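Protein kinase A regulatory subunit, putative (Trypanosoma cruzi, PDB 6FTF) binds 7-cyano-7-deazainosine in each of its two cyclic nucleotide-binding domains and probably restrains the catalytic subunit of a cAMP-independent protein kinase A. Local coordinates at residues A[146-149]-A[150-154]; A[55-58]-A[59-63]; A[28-31]-A[32-36]. All coordinates share one frame; numbering follows the deposited sequence.

In the fold
Interactions 2 and 3 are neighbours, their centres about 9 Å apart, and they join the end of helix 51-60 to the start of helix 30-42. The evidence is polar: Lys28 NZ lies 2.7 Å from Met61 O and 3.1 Å from Gly59 O, two probable hydrogen bonds. Interaction 1 stands apart, with centres about 22 Å from interaction 2 and about 28 Å from interaction 3; its nearest atoms come within about 8 Å of interaction 2 without touching it. It opens helix 149-160, and the side chain of Arg153 is about 9 Å from a bound 7-cyano-7-deazainosine, near the pocket but not at contact distance.

Interaction 1: residues A[146-149]-A[150-154]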
loop_
_atom_site.group_PDB
_atom_site.type_symbol
_atom_site.label_atom_id
_atom_site.label_comp_id
_atom_site.label_asym_id
_atom_site.label_seq_id
_atom_site.Cartn_x
_atom_site.Cartn_y
_atom_site.Cartn_z
ATOM N N MET A 146 10.670 -10.250 5.097
ATOM C CA MET A 146 10.843 -10.214 3.651
ATOM C C MET A 146 9.976 -11.255 2.946
ATOM O O MET A 146 9.322 -10.954 1.938
ATOM C CB MET A 146 12.309 -10.414 3.317
ATOM C CG MET A 146 12.559 -10.382 1.841
ATOM S SD MET A 146 14.305 -10.265 1.508
ATOM C CE MET A 146 14.309 -10.499 -0.267
ATOM N N GLY A 147 9.984 -12.486 3.434
ATOM C CA GLY A 147 9.088 -13.481 2.883
ATOM C C GLY A 147 9.240 -13.593 1.388
ATOM O O GLY A 147 10.358 -13.667 0.868
ATOM N N THR A 148 8.103 -13.589 0.693
ATOM C CA THR A 148 8.057 -13.740 -0.753
ATOM C C THR A 148 8.044 -12.404 -1.493
ATOM O O THR A 148 7.473 -12.309 -2.582
ATOM C CB THR A 148 6.860 -14.607 -1.151
ATOM O OG1 THR A 148 5.666 -14.041 -0.610
ATOM C CG2 THR A 148 7.039 -16.053 -0.657
ATOM N N ALA A 149 8.703 -11.382 -0.947
ATOM C CA ALA A 149 8.645 -10.046 -1.528
ATOM C C ALA A 149 9.082 -10.032 -2.984
ATOM O O ALA A 149 8.480 -9.341 -3.809
ATOM C CB ALA A 149 9.512 -9.076 -0.734
ATOM N N ILE A 150 10.166 -10.724 -3.316
ATOM C CA ILE A 150 10.666 -10.676 -4.685
ATOM C C ILE A 150 9.699 -11.365 -5.637
ATOM O O ILE A 150 9.413 -10.861 -6.732
ATOM C CB ILE A 150 12.106 -11.216 -4.738
ATOM C CG1 ILE A 150 13.051 -10.223 -4.006
ATOM C CG2 ILE A 150 12.554 -11.438 -6.177
ATOM C CD1 ILE A 150 14.531 -10.612 -3.954
ATOM N N ARG A 151 9.164 -12.522 -5.239
ATOM C CA ARG A 151 8.175 -13.220 -6.047
ATOM C C ARG A 151 6.937 -12.367 -6.261
ATOM O O ARG A 151 6.372 -12.347 -7.361
ATOM C CB ARG A 151 7.793 -14.530 -5.351
ATOM C CG ARG A 151 6.683 -15.306 -6.016
ATOM C CD ARG A 151 6.313 -16.531 -5.164
ATOM N NE ARG A 151 5.257 -17.335 -5.774
ATOM C CZ ARG A 151 5.461 -18.295 -6.676
ATOM N NH1 ARG A 151 6.684 -18.589 -7.094
ATOM N NH2 ARG A 151 4.429 -18.964 -7.167
ATOM N N ARG A 152 6.490 -11.674 -5.214
ATOM C CA ARG A 152 5.307 -10.833 -5.336
ATOM C C ARG A 152 5.553 -9.707 -6.320
ATOM O O ARG A 152 4.713 -9.412 -7.174
ATOM C CB ARG A 152 4.914 -10.304 -3.961
ATOM C CG ARG A 152 3.611 -9.520 -3.956
ATOM C CD ARG A 152 3.267 -8.969 -2.590
ATOM N NE ARG A 152 3.196 -10.015 -1.570
ATOM C CZ ARG A 152 4.110 -10.245 -0.627
ATOM N NH1 ARG A 152 5.186 -9.486 -0.493
ATOM N NH2 ARG A 152 3.925 -11.232 0.228
ATOM N N ARG A 153 6.715 -9.072 -6.232
ATOM C CA ARG A 153 7.059 -8.043 -7.205
ATOM C C ARG A 153 7.078 -8.602 -8.631
ATOM O O ARG A 153 6.593 -7.952 -9.560
ATOM C CB ARG A 153 8.386 -7.387 -6.818
ATOM C CG ARG A 153 8.235 -6.439 -5.618
ATOM C CD ARG A 153 9.576 -6.038 -5.026
ATOM N NE ARG A 153 9.375 -4.945 -4.089
ATOM C CZ ARG A 153 10.074 -3.826 -4.054
ATOM N NH1 ARG A 153 11.144 -3.652 -4.818
ATOM N NH2 ARG A 153 9.721 -2.880 -3.203
ATOM N N GLU A 154 7.635 -9.803 -8.828
ATOM C CA GLU A 154 7.625 -10.442 -10.149
ATOM C C GLU A 154 6.214 -10.693 -10.635
ATOM O O GLU A 154 5.935 -10.634 -11.835
ATOM C CB GLU A 154 8.351 -11.785 -10.101
ATOM C CG GLU A 154 9.834 -11.705 -10.162
ATOM C CD GLU A 154 10.331 -10.866 -11.330
ATOM O OE1 GLU A 154 10.010 -11.217 -12.482
ATOM O OE2 GLU A 154 11.033 -9.853 -11.080
HETATM O O HOH W 1 6.828 -9.774 1.894
HETATM O O HOH W 2 11.634 -12.564 -1.403
HETATM O O HOH W 3 5.810 -12.338 2.210
HETATM O O HOH W 4 6.511 -7.702 -2.430
#
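Arg152 folds its side chain back over the start of helix 149-160, crossing Thr148 at about a right angle. Its chain leaves extended, with CG anti to the backbone N (chi1 -174°), and then bends at chi3 (-57°), which brings the guanidinium back over the preceding turn. Thr148 O lies over one face of that group, 4.1 Å above the plane and displaced toward its rim. Thr148 OG1 is 3.4 Å from Arg152 NH2, but the angle is too poor for a hydrogen bond.

Water carries the polar link instead. Waters 1 and 3 lie in the guanidinium plane at its edge. Water 1 bridges Arg152 NH1 and Met146 O, water 3 accepts from both Arg152 NH2 and Thr148 N, and water 4 joins Arg152 NH1 to Ala149 O. The planar group is thereby linked through water to Met146 O, Thr148 N and Ala149 O.

That backbone is a type II' beta turn from Met146 to Ala149, closed by Ala149 N to Met146 O at 3.0 Å, with Gly147 at positive phi. Thr148 takes the N-cap position, yet its side chain makes no capping bond; water 2 accepts from Ile150 N (3.0 Å) and donates to Gly147 O. The first helical bond, Arg152 N to Thr148 O, measures 2.9 Å and is followed by Arg153 N to Ala149 O. The extended Met146 chain places CE 3.7 Å from Ile150 CD1, the two side chains meeting at a slant.

The turn separates helix 138-145 from helix 149-160. Together with the first residues of helix 149-160 it packs against helix 111-116: Met146, Ala149 and Arg153 touch Met115, Ile150 touches Tyr116, and the Arg153 guanidinium forms a salt bridge with Asp179 and a hydrogen bond with Tyr116 OH.

Interaction 2: residues A[55-58]-A[59-63]; sequences KVVA and GAMQR
Val57 and Ala58 meet Ala60 and Met61 where helix 51-60 ends and the chain passes into strand 62-67, an outer strand in the beta-roll of the first cyclic nucleotide-binding domain. The hydrogen bonds record the change of pitch. Gly59 N still reaches back four residues to Lys55 O (2.9 Å). Ala60 N divides itself between Val57 O at 3.0 Å and a weak bond to Val56 O at 3.1 Å, and Met61 N binds Ala58 O, three residues back.

Met61 has CG anti to its carbonyl carbon and beside its backbone N (chi1 -65°), which sets CG against the end of the helix, 3.2 Å from Val57 O. Beyond CG the chain continues extended through chi2 and bends at chi3 (-97°). Where the tip then goes is doubtful: Met61 was deposited in two conformers, and this one puts CE implausibly close to Ala58 CA, so its 4.0 Å approach to Val57 CG1 is equally uncertain. The Val57 side chain also touches Leu136 of strand 130-137 and Val145 of helix 138-145. The methyl of Ala60 packs beside the last turn, with CB 3.5 Å from Val57 O.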
loop_
_atom_site.group_PDB
_atom_site.type_symbol
_atom_site.label_atom_id
_atom_site.label_comp_id
_atom_site.label_asym_id
_atom_site.label_seq_id
_atom_site.Cartn_x
_atom_site.Cartn_y
_atom_site.Cartn_z
ATOM N N LYS A 55 3.417 -7.625 15.698
ATOM C CA LYS A 55 3.796 -7.236 17.048
ATOM C C LYS A 55 5.194 -7.738 17.411
ATOM O O LYS A 55 5.912 -7.049 18.141
ATOM C CB LYS A 55 2.708 -7.636 18.045
ATOM C CG LYS A 55 1.446 -6.808 17.844
ATOM C CD LYS A 55 0.290 -7.250 18.724
ATOM C CE LYS A 55 0.485 -6.824 20.163
ATOM N NZ LYS A 55 -0.672 -7.243 21.019
ATOM N N VAL A 56 5.614 -8.896 16.892
ATOM C CA VAL A 56 6.999 -9.333 17.080
ATOM C C VAL A 56 7.957 -8.326 16.466
ATOM O O VAL A 56 8.961 -7.934 17.075
ATOM C CB VAL A 56 7.217 -10.742 16.489
ATOM C CG1 VAL A 56 8.687 -11.114 16.488
ATOM C CG2 VAL A 56 6.418 -11.787 17.254
ATOM N N VAL A 57 7.683 -7.918 15.229
ATOM C CA VAL A 57 8.542 -6.962 14.546
ATOM C C VAL A 57 8.591 -5.656 15.330
ATOM O O VAL A 57 9.665 -5.090 15.557
ATOM C CB VAL A 57 8.058 -6.763 13.097
ATOM C CG1 VAL A 57 8.778 -5.608 12.442
ATOM C CG2 VAL A 57 8.276 -8.037 12.280
ATOM N N ALA A 58 7.433 -5.163 15.770
ATOM C CA ALA A 58 7.388 -3.951 16.582
ATOM C C ALA A 58 8.245 -4.081 17.828
ATOM O O ALA A 58 9.000 -3.159 18.179
ATOM C CB ALA A 58 5.948 -3.573 16.920
ATOM N N GLY A 59 8.157 -5.215 18.508
ATOM C CA GLY A 59 8.967 -5.439 19.688
ATOM C C GLY A 59 10.450 -5.392 19.416
ATOM O O GLY A 59 11.233 -5.034 20.297
ATOM N N ALA A 60 10.859 -5.763 18.206
ATOM C CA ALA A 60 12.269 -5.803 17.853
ATOM C C ALA A 60 12.824 -4.441 17.466
ATOM O O ALA A 60 14.043 -4.307 17.318
ATOM C CB ALA A 60 12.505 -6.763 16.680
ATOM N N MET A 61 11.983 -3.433 17.336
ATOM C CA MET A 61 12.437 -2.140 16.864
ATOM C C MET A 61 12.955 -1.267 17.992
ATOM O O MET A 61 12.585 -1.416 19.167
ATOM C CB MET A 61 11.307 -1.455 16.116
ATOM C CG MET A 61 10.934 -2.221 14.856
ATOM S SD MET A 61 9.702 -1.413 13.827
ATOM C CE MET A 61 8.237 -2.122 14.239
ATOM N N GLN A 62 13.863 -0.374 17.623
ATOM C CA GLN A 62 14.433 0.586 18.558
ATOM C C GLN A 62 14.306 1.982 17.965
ATOM O O GLN A 62 14.338 2.165 16.747
ATOM C CB GLN A 62 15.910 0.292 18.791
ATOM C CG GLN A 62 16.204 -1.115 19.287
ATOM C CD GLN A 62 17.691 -1.373 19.374
ATOM O OE1 GLN A 62 18.318 -1.873 18.428
ATOM N NE2 GLN A 62 18.268 -1.004 20.493
ATOM N N ARG A 63 14.200 2.985 18.817
ATOM C CA ARG A 63 13.966 4.342 18.341
ATOM C C ARG A 63 15.270 5.071 18.070
ATOM O O ARG A 63 16.225 4.955 18.841
ATOM C CB ARG A 63 13.153 5.126 19.361
ATOM C CG ARG A 63 12.759 6.531 18.889
ATOM C CD ARG A 63 11.629 7.064 19.755
ATOM N NE ARG A 63 12.042 7.112 21.151
ATOM C CZ ARG A 63 11.244 7.002 22.198
ATOM N NH1 ARG A 63 11.776 7.063 23.406
ATOM N NH2 ARG A 63 9.947 6.829 22.056
#

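Interaction 3: residues A[28-31]-A[32-36]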
loop_
_atom_site.group_PDB
_atom_site.type_symbol
_atom_site.label_atom_id
_atom_site.label_comp_id
_atom_site.label_asym_id
_atom_site.label_seq_id
_atom_site.Cartn_x
_atom_site.Cartn_y
_atom_site.Cartn_z
ATOM N N LYS A 28 8.280 -2.871 25.256
ATOM C CA LYS A 28 7.465 -1.769 24.772
ATOM C C LYS A 28 6.280 -1.594 25.703
ATOM O O LYS A 28 5.712 -2.578 26.193
ATOM C CB LYS A 28 6.913 -2.075 23.377
ATOM C CG LYS A 28 7.941 -2.280 22.288
ATOM C CD LYS A 28 8.735 -1.011 22.025
ATOM C CE LYS A 28 9.622 -1.121 20.809
ATOM N NZ LYS A 28 10.704 -2.078 20.987
ATOM N N SER A 29 5.897 -0.342 25.940
ATOM C CA SER A 29 4.637 -0.066 26.593
ATOM C C SER A 29 3.491 -0.338 25.616
ATOM O O SER A 29 3.683 -0.442 24.399
ATOM C CB SER A 29 4.595 1.396 27.014
ATOM O OG SER A 29 4.489 2.195 25.853
ATOM N N GLU A 30 2.271 -0.418 26.145
ATOM C CA GLU A 30 1.116 -0.582 25.277
ATOM C C GLU A 30 1.002 0.574 24.293
ATOM O O GLU A 30 0.708 0.364 23.114
ATOM C CB GLU A 30 -0.153 -0.687 26.119
ATOM C CG GLU A 30 -1.380 -1.071 25.306
ATOM C CD GLU A 30 -2.648 -1.092 26.134
ATOM O OE1 GLU A 30 -3.595 -0.351 25.795
ATOM O OE2 GLU A 30 -2.692 -1.844 27.129
ATOM N N ASP A 31 1.246 1.803 24.757
ATOM C CA ASP A 31 1.150 2.962 23.875
ATOM C C ASP A 31 2.224 2.921 22.791
ATOM O O ASP A 31 1.949 3.272 21.640
ATOM C CB ASP A 31 1.244 4.265 24.685
ATOM C CG ASP A 31 -0.046 4.608 25.430
ATOM O OD1 ASP A 31 -1.153 4.330 24.922
ATOM O OD2 ASP A 31 0.052 5.196 26.530
ATOM N N GLU A 32 3.444 2.495 23.130
ATOM C CA GLU A 32 4.477 2.341 22.101
ATOM C C GLU A 32 4.091 1.271 21.092
ATOM O O GLU A 32 4.265 1.453 19.881
ATOM C CB GLU A 32 5.829 1.981 22.718
ATOM C CG GLU A 32 6.509 3.115 23.441
ATOM C CD GLU A 32 7.692 2.656 24.283
ATOM O OE1 GLU A 32 7.741 1.489 24.728
ATOM O OE2 GLU A 32 8.599 3.487 24.510
ATOM N N MET A 33 3.598 0.124 21.572
ATOM C CA MET A 33 3.155 -0.924 20.659
ATOM C C MET A 33 2.091 -0.398 19.718
ATOM O O MET A 33 2.145 -0.648 18.508
ATOM C CB MET A 33 2.617 -2.119 21.447
ATOM C CG MET A 33 3.691 -2.943 22.099
ATOM S SD MET A 33 4.850 -3.596 20.888
ATOM C CE MET A 33 3.837 -4.769 20.008
ATOM N N ASN A 34 1.113 0.341 20.243
ATOM C CA ASN A 34 0.058 0.867 19.383
ATOM C C ASN A 34 0.630 1.771 18.297
ATOM O O ASN A 34 0.237 1.677 17.129
ATOM C CB ASN A 34 -0.967 1.633 20.212
ATOM C CG ASN A 34 -1.768 0.725 21.118
ATOM O OD1 ASN A 34 -1.801 -0.491 20.927
ATOM N ND2 ASN A 34 -2.415 1.312 22.115
ATOM N N LEU A 35 1.534 2.679 18.673
ATOM C CA LEU A 35 2.126 3.606 17.716
ATOM C C LEU A 35 2.880 2.857 16.631
ATOM O O LEU A 35 2.688 3.097 15.431
ATOM C CB LEU A 35 3.050 4.568 18.470
ATOM C CG LEU A 35 3.766 5.663 17.672
ATOM C CD1 LEU A 35 4.362 6.641 18.634
ATOM C CD2 LEU A 35 4.874 5.172 16.755
ATOM N N ILE A 36 3.756 1.947 17.038
ATOM C CA ILE A 36 4.610 1.266 16.073
ATOM C C ILE A 36 3.777 0.361 15.186
ATOM O O ILE A 36 3.965 0.318 13.965
ATOM C CB ILE A 36 5.715 0.475 16.789
ATOM C CG1 ILE A 36 6.595 1.400 17.622
ATOM C CG2 ILE A 36 6.530 -0.267 15.798
ATOM C CD1 ILE A 36 7.414 0.673 18.627
#
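The carboxylate of Glu32 lies between Ser29 and Lys28. Ser29 N meets OE1 of Glu32 on its anti side, 28° out of the carboxylate plane, in a hydrogen bond of 2.9 Å. Ser29 OG stands above that same side of the plane, 3.6 Å from Glu32 CD and displaced toward the aliphatic chain. On the opposite side runs Lys28, whose CD is 3.8 Å from Glu32 OE1. A second flat group, the amide of Asn34, has Glu30 O over one face, 3.2 Å from Asn34 CG. The angle is wrong for a bond to ND2, so this is packing of the amide on a carbonyl whose hydrogen bond goes to Asn34 N. The Glu30 carboxylate and the Asn34 amide are turned 57° apart.

Ser29 and Glu32 form a capping box at the start of helix 30-42. Besides the bond already given, Ser29 OG, placed between its own backbone N and carbonyl carbon (chi1 70°), accepts from Glu32 N at 2.9 Å. Each residue thus satisfies the other's backbone N-H. Helical i to i+4 bonds follow, Met33 N to Ser29 O and Leu35 N to Asp31 O.

Lys28 crosses Glu32 and Ile36 at about right angles. The opposite charges do not pair: Lys28 NZ is 6.0 Å from Glu32 OE1 and is hydrogen-bonded to the carbonyl oxygens of Met61, Gly59 and Phe26. Just before the ammonium, Lys28 CE rests 3.6 Å from Ile36 CD1, and both side chains also touch Trp134 of strand 130-137.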